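Local coordinates for protein beta subunit of photoactivated adenylyl cyclase (Beggiatoa sp. PS, PDB 5M27) that probably makes cyclic AMP from ATP when blue light is absorbed by the flavin of its BLUF domain, at residues 10-15 / 72-77; 153-158 / 208-213; 159-164 / 178-183. One frame throughout, in Å; residues are numbered along the deposited sequence.

Contact 1 of 3, residues 10-15 / 72-77; sequences YISKIS and DRHTNI. With FMN (flavin mononucleotide), chain H.
In the flavin pocket of the BLUF domain, Tyr10 and His74 meet beside the dimethylbenzene end of flavin mononucleotide. Their rings touch rim to rim, with the planes at 58°. Tyr10 OH comes to 3.3 Å from C6 of the flavin and is hydrogen-bonded to Gln52, which in turn bonds to the flavin, the tyrosine–glutamine–flavin arrangement known from other BLUF domains. The His74 ring is sandwiched: the flavin methyl C8M lies over one face, toward the rim, and Ile77 CD1 sits over the centre of the opposite face. Two bonds set the rotation of this ring. Ser12 OG meets His74 ND1 at its edge, 3.0 Å away, and NE2 bonds to the backbone of Ile68. The Ser12 hydroxyl is placed for this by a chi1 of 75°, which turns it between the backbone N and the carbonyl carbon.

The short strand 74-75 pairs antiparallel with strand 5-14, which also pairs with strand 49-55 in the BLUF sheet. Lys13 N to Thr75 O is 2.8 Å, and Thr75 N returns to Lys13 O at 2.9 Å. Ser15 N reaches Arg73 O at 3.3 Å, a longer bond. Packing is tight where Ile77 CG1 touches Ser12 CB at 3.5 Å. Arg73 turns away from the strand pair; its NE forms a salt bridge with Asp71, and its NH2 lies 2.6 Å from the ribityl O3' of the flavin, which meets the guanidinium edge in plane.

Contact 2 of 3, residues 153-158 / 208-213; sequences EKIIFF and ASFTKE
Ile155 and Phe210 form a hydrogen-bonded antiparallel pair, and Phe157 with Ala208 forms the next. Phe210 N meets Ile155 O at 2.7 Å, and Ile155 N returns a bond to Phe210 O. Phe157 N to Ala208 O is 2.8 Å, and Ala208 N bonds back to Phe157 O. Ile156 and Ser209 are the non-hydrogen-bonded pair between them. Their side chains share the other face of the sheet, where Ile156 CD1 comes to 4.1 Å from Ser209 CB.

Apolar contacts gather on the face that carries Ile155, Phe157, Ala208 and Phe210. Phe157 CB lies at the edge of the Phe210 ring, 4.0 Å from CE1. The Phe157 ring swings beside its own carbonyl carbon (chi1 170°) and brings CD1 within 4.0 Å of Ala208 CB. In the cyclase catalytic domain, strands 150-161 and 205-211 are neighbours in the central sheet. Helices 173-193 and 215-235 cover this face, with Ile191 touching Phe157, Ala208 and Phe210.

The polar contacts lie elsewhere. Lys154 bends at chi2 (-73°), passes CD within 3.3 Å of Phe210 O, and gives NZ to a water at 2.6 Å. The same water is hydrogen-bonded to Ser209 OG, so it bridges the two strands. Farther out, Glu153 OE1 and Lys212 NZ make a salt bridge of 3.2 Å, with NZ above the carboxylate plane.

Contact 3 of 3, residues 159-164 / 178-183; sequences SDILAF and ILVNRY. With CA (calcium ion), chain L.
Ile161 lies over one face of the Tyr183 ring, where the metal-binding end of strand 150-161 in the cyclase domain packs on helix 173-193. Strand 159-161 and helix 178-183 run roughly antiparallel, their axes at 156°. The two side chains slide past each other in opposite directions. Ile161 CG1 sits 3.6 Å from the ring centroid of Tyr183, a CH-pi contact over the face, and CD1 continues toward Leu179 and Val180. Tyr183 CG is anti to the backbone N (chi1 176°), which carries the ring across to the strand and its hydroxyl to Ser159. There Tyr183 OH and Ser159 OG are hydrogen-bonded at 2.7 Å. Thr247 is a second partner of the tyrosine hydroxyl, so two bonds hold its buried oxygen. A leucine in place of Tyr183 would probably leave the Ser159 hydroxyl without this mate and take the flat support from beneath Ile161.

Phe164 and Val180 cross at about a right angle, with Phe164 CE1 3.5 Å from Val180 CG2. Val180 also packs on Met261 of the second subunit, and the neighbouring Asn181 bonds to Gly262 there.

Asp160 points away from the helix, and its carboxylate binds a calcium ion. Its OD1 forms a salt bridge with Arg287, while OD2 goes to the metal, where Asp204 completes the protein ligands, consistent with the paired metal-binding aspartates of class III cyclases. Asp160 OD2, Ile161 O and a water each lie 2.6 Å from the calcium ion.

Overall arrangement
Contact 1 belongs to the light sensor; contacts 2 and 3 belong to the cyclase domain. The centre of contact 1 lies about 31 Å from that of contact 2 and about 33 Å from that of contact 3, across the chain's centre. Contact 1 is only partly buried and mixes a short strand pairing with flavin contacts. Contacts 2 and 3 are buried. They share strand 150-161 and follow each other along it, with centres about 21 Å apart. Contact 2 is strand against strand, so backbone bonds dominate. Contact 3 is strand against helix, so side chains do the work, and a calcium ion sits there. Contacts 1 and 3 both touch the second subunit; contact 2 does not.

Contact 1 of 3, residues 10-15 / 72-77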
loop_
_atom_site.group_PDB
_atom_site.type_symbol
_atom_site.label_atom_id
_atom_site.label_comp_id
_atom_site.label_asym_id
_atom_site.label_seq_id
_atom_site.Cartn_x
_atom_site.Cartn_y
_atom_site.Cartn_z
ATOM N N TYR B 10 -20.924 -7.386 -4.054
ATOM C CA TYR B 10 -20.350 -6.087 -3.755
ATOM C C TYR B 10 -20.817 -5.644 -2.380
ATOM O O TYR B 10 -21.820 -6.139 -1.850
ATOM C CB TYR B 10 -20.718 -5.042 -4.822
ATOM C CG TYR B 10 -22.132 -4.508 -4.745
ATOM C CD1 TYR B 10 -22.461 -3.436 -3.913
ATOM C CD2 TYR B 10 -23.143 -5.071 -5.514
ATOM C CE1 TYR B 10 -23.782 -2.946 -3.853
ATOM C CE2 TYR B 10 -24.431 -4.591 -5.464
ATOM C CZ TYR B 10 -24.752 -3.533 -4.641
ATOM O OH TYR B 10 -26.074 -3.094 -4.600
ATOM N N ILE B 11 -20.064 -4.714 -1.794
ATOM C CA ILE B 11 -20.510 -4.036 -0.585
ATOM C C ILE B 11 -20.565 -2.542 -0.863
ATOM O O ILE B 11 -19.900 -2.029 -1.768
ATOM C CB ILE B 11 -19.612 -4.337 0.636
ATOM C CG1 ILE B 11 -18.170 -3.871 0.385
ATOM C CG2 ILE B 11 -19.660 -5.837 0.939
ATOM C CD1 ILE B 11 -17.228 -4.138 1.558
ATOM N N SER B 12 -21.376 -1.842 -0.074
ATOM C CA SER B 12 -21.492 -0.396 -0.221
ATOM C C SER B 12 -21.866 0.232 1.114
ATOM O O SER B 12 -22.227 -0.453 2.076
ATOM C CB SER B 12 -22.537 -0.012 -1.271
ATOM O OG SER B 12 -23.843 -0.194 -0.758
ATOM N N LYS B 13 -21.787 1.557 1.155
ATOM C CA LYS B 13 -22.167 2.326 2.331
ATOM C C LYS B 13 -23.554 2.910 2.127
ATOM O O LYS B 13 -23.800 3.600 1.135
ATOM C CB LYS B 13 -21.160 3.445 2.603
ATOM C CG LYS B 13 -21.231 4.017 4.004
ATOM C CD LYS B 13 -21.369 5.524 3.957
ATOM C CE LYS B 13 -21.177 6.147 5.333
ATOM N NZ LYS B 13 -22.186 5.701 6.327
ATOM N N ILE B 14 -24.451 2.626 3.064
ATOM C CA ILE B 14 -25.770 3.240 3.059
ATOM C C ILE B 14 -25.629 4.745 3.266
ATOM O O ILE B 14 -24.946 5.200 4.193
ATOM C CB ILE B 14 -26.654 2.608 4.145
ATOM C CG1 ILE B 14 -26.745 1.087 3.942
ATOM C CG2 ILE B 14 -28.031 3.264 4.152
ATOM C CD1 ILE B 14 -27.657 0.382 4.919
ATOM N N SER B 15 -26.265 5.523 2.392
ATOM C CA SER B 15 -26.176 6.987 2.437
ATOM C C SER B 15 -27.020 7.596 3.562
ATOM O O SER B 15 -27.962 6.970 4.058
ATOM C CB SER B 15 -26.599 7.581 1.087
ATOM O OG SER B 15 -28.005 7.458 0.893
ATOM N N ASP B 72 -27.931 6.878 -5.989
ATOM C CA ASP B 72 -27.432 7.763 -4.941
ATOM C C ASP B 72 -27.825 7.321 -3.538
ATOM O O ASP B 72 -27.490 8.014 -2.572
ATOM C CB ASP B 72 -27.903 9.201 -5.188
ATOM C CG ASP B 72 -29.403 9.331 -5.174
ATOM O OD1 ASP B 72 -30.050 8.832 -6.119
ATOM O OD2 ASP B 72 -29.938 9.940 -4.227
ATOM N N ARG B 73 -28.519 6.196 -3.394
ATOM C CA ARG B 73 -28.822 5.672 -2.071
ATOM C C ARG B 73 -27.660 4.890 -1.457
ATOM O O ARG B 73 -27.776 4.442 -0.313
ATOM C CB ARG B 73 -30.082 4.807 -2.143
ATOM C CG ARG B 73 -31.317 5.619 -2.507
ATOM C CD ARG B 73 -32.503 4.750 -2.914
ATOM N NE ARG B 73 -32.434 4.353 -4.317
ATOM C CZ ARG B 73 -33.418 3.743 -4.970
ATOM N NH1 ARG B 73 -34.557 3.474 -4.346
ATOM N NH2 ARG B 73 -33.268 3.413 -6.249
ATOM N N HIS B 74 -26.541 4.737 -2.164
ATOM C CA HIS B 74 -25.346 4.177 -1.549
ATOM C C HIS B 74 -24.112 4.808 -2.173
ATOM O O HIS B 74 -24.158 5.339 -3.286
ATOM C CB HIS B 74 -25.289 2.642 -1.659
ATOM C CG HIS B 74 -25.348 2.112 -3.058
ATOM N ND1 HIS B 74 -24.964 0.825 -3.374
ATOM C CD2 HIS B 74 -25.771 2.673 -4.218
ATOM C CE1 HIS B 74 -25.131 0.623 -4.669
ATOM N NE2 HIS B 74 -25.625 1.726 -5.204
ATOM N N THR B 75 -23.007 4.757 -1.423
ATOM C CA THR B 75 -21.708 5.277 -1.845
ATOM C C THR B 75 -20.627 4.252 -1.522
ATOM O O THR B 75 -20.874 3.241 -0.852
ATOM C CB THR B 75 -21.355 6.615 -1.160
ATOM O OG1 THR B 75 -21.099 6.393 0.235
ATOM C CG2 THR B 75 -22.482 7.623 -1.294
ATOM N N ASN B 76 -19.418 4.532 -2.016
ATOM C CA ASN B 76 -18.213 3.738 -1.728
ATOM C C ASN B 76 -18.421 2.260 -2.066
ATOM O O ASN B 76 -18.149 1.363 -1.265
ATOM C CB ASN B 76 -17.781 3.924 -0.270
ATOM C CG ASN B 76 -16.359 3.425 0.002
ATOM O OD1 ASN B 76 -15.987 3.187 1.157
ATOM N ND2 ASN B 76 -15.563 3.256 -1.059
ATOM N N ILE B 77 -18.880 2.012 -3.288
ATOM C CA ILE B 77 -19.232 0.662 -3.722
ATOM C C ILE B 77 -17.973 -0.082 -4.132
ATOM O O ILE B 77 -17.148 0.438 -4.887
ATOM C CB ILE B 77 -20.228 0.705 -4.891
ATOM C CG1 ILE B 77 -21.606 1.145 -4.418
ATOM C CG2 ILE B 77 -20.289 -0.654 -5.597
ATOM C CD1 ILE B 77 -21.806 2.639 -4.452
HETATM N N1 FMN H . -32.536 -2.527 -8.953
HETATM C C2 FMN H . -32.824 -3.723 -9.581
HETATM O O2 FMN H . -33.535 -3.755 -10.589
HETATM N N3 FMN H . -32.302 -4.900 -9.093
HETATM C C4 FMN H . -31.503 -4.886 -7.975
HETATM O O4 FMN H . -31.066 -5.955 -7.569
HETATM C C4A FMN H . -31.206 -3.683 -7.335
HETATM N N5 FMN H . -30.399 -3.672 -6.214
HETATM C C5A FMN H . -30.108 -2.485 -5.571
HETATM C C6 FMN H . -29.298 -2.477 -4.435
HETATM C C7 FMN H . -29.003 -1.277 -3.786
HETATM C C7M FMN H . -28.130 -1.262 -2.567
HETATM C C8 FMN H . -29.520 -0.086 -4.282
HETATM C C8M FMN H . -29.205 1.214 -3.603
HETATM C C9 FMN H . -30.330 -0.098 -5.418
HETATM C C9A FMN H . -30.632 -1.294 -6.066
HETATM N N10 FMN H . -31.438 -1.290 -7.194
HETATM C C10 FMN H . -31.729 -2.489 -7.830
HETATM C "C1'" FMN H . -31.984 0.034 -7.675
HETATM C "C2'" FMN H . -31.615 0.416 -9.111
HETATM O "O2'" FMN H . -30.260 0.808 -9.140
HETATM C "C3'" FMN H . -32.485 1.559 -9.662
HETATM O "O3'" FMN H . -32.688 2.541 -8.670
HETATM C "C4'" FMN H . -33.857 1.115 -10.164
HETATM O "O4'" FMN H . -34.123 -0.208 -9.782
HETATM C "C5'" FMN H . -33.927 1.124 -11.675
HETATM O "O5'" FMN H . -34.669 2.204 -12.177
HETATM P P FMN H . -35.254 2.066 -13.671
HETATM O O1P FMN H . -36.526 1.247 -13.569
HETATM O O2P FMN H . -34.286 1.331 -14.577
HETATM O O3P FMN H . -35.515 3.451 -14.217
#

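Contact 2 of 3, residues 153-158 / 208-213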
loop_
_atom_site.group_PDB
_atom_site.type_symbol
_atom_site.label_atom_id
_atom_site.label_comp_id
_atom_site.label_asym_id
_atom_site.label_seq_id
_atom_site.Cartn_x
_atom_site.Cartn_y
_atom_site.Cartn_z
ATOM N N GLU B 153 2.915 1.888 -21.939
ATOM C CA GLU B 153 3.522 3.181 -22.218
ATOM C C GLU B 153 2.896 4.232 -21.299
ATOM O O GLU B 153 1.674 4.428 -21.310
ATOM C CB GLU B 153 3.330 3.524 -23.695
ATOM C CG GLU B 153 3.970 2.506 -24.627
ATOM C CD GLU B 153 3.408 2.540 -26.035
ATOM O OE1 GLU B 153 2.279 2.048 -26.266
ATOM O OE2 GLU B 153 4.097 3.072 -26.912
ATOM N N LYS B 154 3.720 4.899 -20.491
ATOM C CA LYS B 154 3.186 5.809 -19.485
ATOM C C LYS B 154 3.972 7.107 -19.443
ATOM O O LYS B 154 5.185 7.155 -19.679
ATOM C CB LYS B 154 3.204 5.204 -18.067
ATOM C CG LYS B 154 2.221 4.110 -17.811
ATOM C CD LYS B 154 0.795 4.636 -17.705
ATOM C CE LYS B 154 -0.096 3.620 -16.942
ATOM N NZ LYS B 154 -1.528 4.031 -17.013
ATOM N N ILE B 155 3.271 8.162 -19.107
ATOM C CA ILE B 155 3.931 9.394 -18.715
ATOM C C ILE B 155 4.030 9.346 -17.201
ATOM O O ILE B 155 3.020 9.138 -16.520
ATOM C CB ILE B 155 3.163 10.628 -19.204
ATOM C CG1 ILE B 155 3.381 10.799 -20.713
ATOM C CG2 ILE B 155 3.569 11.890 -18.409
ATOM C CD1 ILE B 155 2.404 11.735 -21.384
ATOM N N ILE B 156 5.241 9.484 -16.675
ATOM C CA ILE B 156 5.449 9.491 -15.230
ATOM C C ILE B 156 5.504 10.938 -14.736
ATOM O O ILE B 156 6.174 11.786 -15.338
ATOM C CB ILE B 156 6.715 8.712 -14.848
ATOM C CG1 ILE B 156 6.634 7.291 -15.441
ATOM C CG2 ILE B 156 6.912 8.709 -13.300
ATOM C CD1 ILE B 156 5.384 6.512 -14.994
ATOM N N PHE B 157 4.800 11.206 -13.644
ATOM C CA PHE B 157 4.726 12.525 -13.005
ATOM C C PHE B 157 5.384 12.406 -11.645
ATOM O O PHE B 157 5.063 11.481 -10.881
ATOM C CB PHE B 157 3.260 12.960 -12.873
ATOM C CG PHE B 157 3.006 14.199 -12.003
ATOM C CD1 PHE B 157 3.042 14.130 -10.605
ATOM C CD2 PHE B 157 2.564 15.383 -12.590
ATOM C CE1 PHE B 157 2.777 15.252 -9.825
ATOM C CE2 PHE B 157 2.274 16.535 -11.791
ATOM C CZ PHE B 157 2.383 16.455 -10.422
ATOM N N PHE B 158 6.313 13.324 -11.354
ATOM C CA PHE B 158 6.909 13.465 -10.028
ATOM C C PHE B 158 6.866 14.929 -9.611
ATOM O O PHE B 158 7.280 15.806 -10.378
ATOM C CB PHE B 158 8.363 12.990 -9.998
ATOM C CG PHE B 158 8.534 11.624 -9.437
ATOM C CD1 PHE B 158 8.389 11.407 -8.098
ATOM C CD2 PHE B 158 8.856 10.553 -10.262
ATOM C CE1 PHE B 158 8.533 10.143 -7.569
ATOM C CE2 PHE B 158 9.018 9.281 -9.739
ATOM C CZ PHE B 158 8.855 9.084 -8.387
ATOM N N ALA B 208 2.941 9.846 -9.905
ATOM C CA ALA B 208 1.700 9.602 -10.620
ATOM C C ALA B 208 2.030 9.185 -12.047
ATOM O O ALA B 208 3.189 9.207 -12.477
ATOM C CB ALA B 208 0.793 10.843 -10.602
ATOM N N SER B 209 0.992 8.827 -12.793
ATOM C CA SER B 209 1.195 8.411 -14.171
ATOM C C SER B 209 0.013 8.852 -15.015
ATOM O O SER B 209 -1.124 8.919 -14.534
ATOM C CB SER B 209 1.402 6.890 -14.280
ATOM O OG SER B 209 0.162 6.172 -14.205
ATOM N N PHE B 210 0.300 9.165 -16.279
ATOM C CA PHE B 210 -0.714 9.403 -17.291
ATOM C C PHE B 210 -0.480 8.451 -18.455
ATOM O O PHE B 210 0.591 7.849 -18.579
ATOM C CB PHE B 210 -0.699 10.858 -17.774
ATOM C CG PHE B 210 -1.000 11.876 -16.682
ATOM C CD1 PHE B 210 -0.027 12.245 -15.778
ATOM C CD2 PHE B 210 -2.246 12.483 -16.602
ATOM C CE1 PHE B 210 -0.292 13.185 -14.793
ATOM C CE2 PHE B 210 -2.520 13.449 -15.627
ATOM C CZ PHE B 210 -1.547 13.792 -14.723
ATOM N N THR B 211 -1.502 8.294 -19.303
ATOM C CA THR B 211 -1.303 7.467 -20.489
ATOM C C THR B 211 -0.619 8.271 -21.599
ATOM O O THR B 211 -0.438 9.478 -21.506
ATOM C CB THR B 211 -2.623 6.895 -21.004
ATOM O OG1 THR B 211 -3.375 7.934 -21.633
ATOM C CG2 THR B 211 -3.419 6.256 -19.888
ATOM N N LYS B 212 -0.243 7.591 -22.679
ATOM C CA LYS B 212 0.468 8.297 -23.748
ATOM C C LYS B 212 -0.428 9.292 -24.478
ATOM O O LYS B 212 0.076 10.200 -25.153
ATOM C CB LYS B 212 1.059 7.294 -24.749
ATOM C CG LYS B 212 0.044 6.494 -25.546
ATOM C CD LYS B 212 0.747 5.657 -26.613
ATOM C CE LYS B 212 -0.232 4.788 -27.409
ATOM N NZ LYS B 212 0.468 3.733 -28.229
ATOM N N GLU B 213 -1.731 9.132 -24.372
ATOM C CA GLU B 213 -2.681 10.064 -24.943
ATOM C C GLU B 213 -2.991 11.246 -24.025
ATOM O O GLU B 213 -3.771 12.115 -24.413
ATOM C CB GLU B 213 -3.976 9.322 -25.293
ATOM C CG GLU B 213 -3.877 8.466 -26.563
ATOM C CD GLU B 213 -3.328 7.069 -26.312
ATOM O OE1 GLU B 213 -3.209 6.671 -25.126
ATOM O OE2 GLU B 213 -3.053 6.348 -27.311
HETATM O O HOH W 1 -2.077 6.145 -15.688
#

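Contact 3 of 3, residues 159-164 / 178-183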
loop_
_atom_site.group_PDB
_atom_site.type_symbol
_atom_site.label_atom_id
_atom_site.label_comp_id
_atom_site.label_asym_id
_atom_site.label_seq_id
_atom_site.Cartn_x
_atom_site.Cartn_y
_atom_site.Cartn_z
ATOM N N SER B 159 6.406 15.189 -8.391
ATOM C CA SER B 159 6.449 16.530 -7.819
ATOM C C SER B 159 6.815 16.435 -6.347
ATOM O O SER B 159 6.553 15.417 -5.690
ATOM C CB SER B 159 5.109 17.288 -7.974
ATOM O OG SER B 159 4.094 16.803 -7.109
ATOM N N ASP B 160 7.440 17.492 -5.827
ATOM C CA ASP B 160 7.679 17.523 -4.390
ATOM C C ASP B 160 7.824 18.968 -3.928
ATOM O O ASP B 160 7.911 19.903 -4.727
ATOM C CB ASP B 160 8.888 16.654 -3.993
ATOM C CG ASP B 160 10.204 17.395 -4.024
ATOM O OD1 ASP B 160 10.381 18.254 -4.895
ATOM O OD2 ASP B 160 11.089 17.098 -3.189
ATOM N N ILE B 161 7.864 19.126 -2.617
ATOM C CA ILE B 161 7.792 20.443 -1.998
ATOM C C ILE B 161 9.185 21.061 -1.981
ATOM O O ILE B 161 10.158 20.394 -1.623
ATOM C CB ILE B 161 7.204 20.323 -0.587
ATOM C CG1 ILE B 161 5.761 19.791 -0.689
ATOM C CG2 ILE B 161 7.271 21.663 0.154
ATOM C CD1 ILE B 161 5.106 19.501 0.670
ATOM N N LEU B 162 9.279 22.326 -2.387
ATOM C CA LEU B 162 10.540 23.056 -2.344
ATOM C C LEU B 162 10.989 23.284 -0.902
ATOM O O LEU B 162 10.196 23.715 -0.059
ATOM C CB LEU B 162 10.391 24.410 -3.026
ATOM C CG LEU B 162 11.665 25.256 -3.002
ATOM C CD1 LEU B 162 12.699 24.625 -3.934
ATOM C CD2 LEU B 162 11.378 26.732 -3.339
ATOM N N ALA B 163 12.267 23.006 -0.638
ATOM C CA ALA B 163 12.917 23.297 0.645
ATOM C C ALA B 163 12.207 22.577 1.783
ATOM O O ALA B 163 12.060 23.100 2.895
ATOM C CB ALA B 163 12.988 24.809 0.904
ATOM N N PHE B 164 11.743 21.367 1.500
ATOM C CA PHE B 164 10.943 20.662 2.486
ATOM C C PHE B 164 11.740 20.364 3.757
ATOM O O PHE B 164 11.178 20.371 4.854
ATOM C CB PHE B 164 10.395 19.384 1.882
ATOM C CG PHE B 164 9.533 18.628 2.809
ATOM C CD1 PHE B 164 8.280 19.097 3.107
ATOM C CD2 PHE B 164 9.985 17.460 3.395
ATOM C CE1 PHE B 164 7.473 18.402 3.978
ATOM C CE2 PHE B 164 9.181 16.754 4.263
ATOM C CZ PHE B 164 7.909 17.233 4.555
ATOM N N ILE B 178 -0.246 19.429 8.490
ATOM C CA ILE B 178 -1.301 20.206 7.853
ATOM C C ILE B 178 -0.852 20.607 6.451
ATOM O O ILE B 178 -1.572 20.433 5.477
ATOM C CB ILE B 178 -1.649 21.469 8.696
ATOM C CG1 ILE B 178 -2.394 21.095 9.981
ATOM C CG2 ILE B 178 -2.478 22.459 7.909
ATOM C CD1 ILE B 178 -2.784 22.283 10.829
ATOM N N LEU B 179 0.377 21.087 6.361
ATOM C CA LEU B 179 0.907 21.524 5.099
ATOM C C LEU B 179 1.023 20.399 4.076
ATOM O O LEU B 179 0.613 20.543 2.950
ATOM C CB LEU B 179 2.273 22.163 5.336
ATOM C CG LEU B 179 3.084 22.789 4.219
ATOM C CD1 LEU B 179 3.487 24.189 4.550
ATOM C CD2 LEU B 179 4.291 21.969 3.847
ATOM N N VAL B 180 1.559 19.282 4.508
ATOM C CA VAL B 180 1.751 18.190 3.603
ATOM C C VAL B 180 0.419 17.675 3.115
ATOM O O VAL B 180 0.282 17.387 1.952
ATOM C CB VAL B 180 2.693 17.097 4.127
ATOM C CG1 VAL B 180 2.672 15.911 3.193
ATOM C CG2 VAL B 180 4.110 17.620 4.251
ATOM N N ASN B 181 -0.555 17.609 4.015
ATOM C CA ASN B 181 -1.872 17.128 3.672
ATOM C C ASN B 181 -2.506 18.032 2.645
ATOM O O ASN B 181 -3.116 17.564 1.737
ATOM C CB ASN B 181 -2.772 16.974 4.886
ATOM C CG ASN B 181 -2.544 15.677 5.638
ATOM O OD1 ASN B 181 -2.068 14.714 5.112
ATOM N ND2 ASN B 181 -2.898 15.680 6.875
ATOM N N ARG B 182 -2.327 19.329 2.811
ATOM C CA ARG B 182 -2.842 20.280 1.854
ATOM C C ARG B 182 -2.177 20.094 0.479
ATOM O O ARG B 182 -2.837 20.111 -0.505
ATOM C CB ARG B 182 -2.663 21.710 2.322
ATOM C CG ARG B 182 -3.484 22.711 1.529
ATOM C CD ARG B 182 -4.985 22.494 1.692
ATOM N NE ARG B 182 -5.746 23.537 1.038
ATOM C CZ ARG B 182 -6.009 24.702 1.589
ATOM N NH1 ARG B 182 -5.604 24.935 2.801
ATOM N NH2 ARG B 182 -6.677 25.624 0.928
ATOM N N TYR B 183 -0.870 19.902 0.464
ATOM C CA TYR B 183 -0.153 19.697 -0.777
ATOM C C TYR B 183 -0.625 18.429 -1.479
ATOM O O TYR B 183 -0.975 18.472 -2.629
ATOM C CB TYR B 183 1.354 19.609 -0.508
ATOM C CG TYR B 183 2.191 19.309 -1.708
ATOM C CD1 TYR B 183 2.239 20.176 -2.772
ATOM C CD2 TYR B 183 2.912 18.138 -1.786
ATOM C CE1 TYR B 183 2.982 19.891 -3.867
ATOM C CE2 TYR B 183 3.666 17.835 -2.882
ATOM C CZ TYR B 183 3.692 18.716 -3.930
ATOM O OH TYR B 183 4.444 18.461 -5.030
HETATM CA CA CA L . 11.571 18.316 -0.978
HETATM O O HOH W 2 12.032 16.226 0.579
#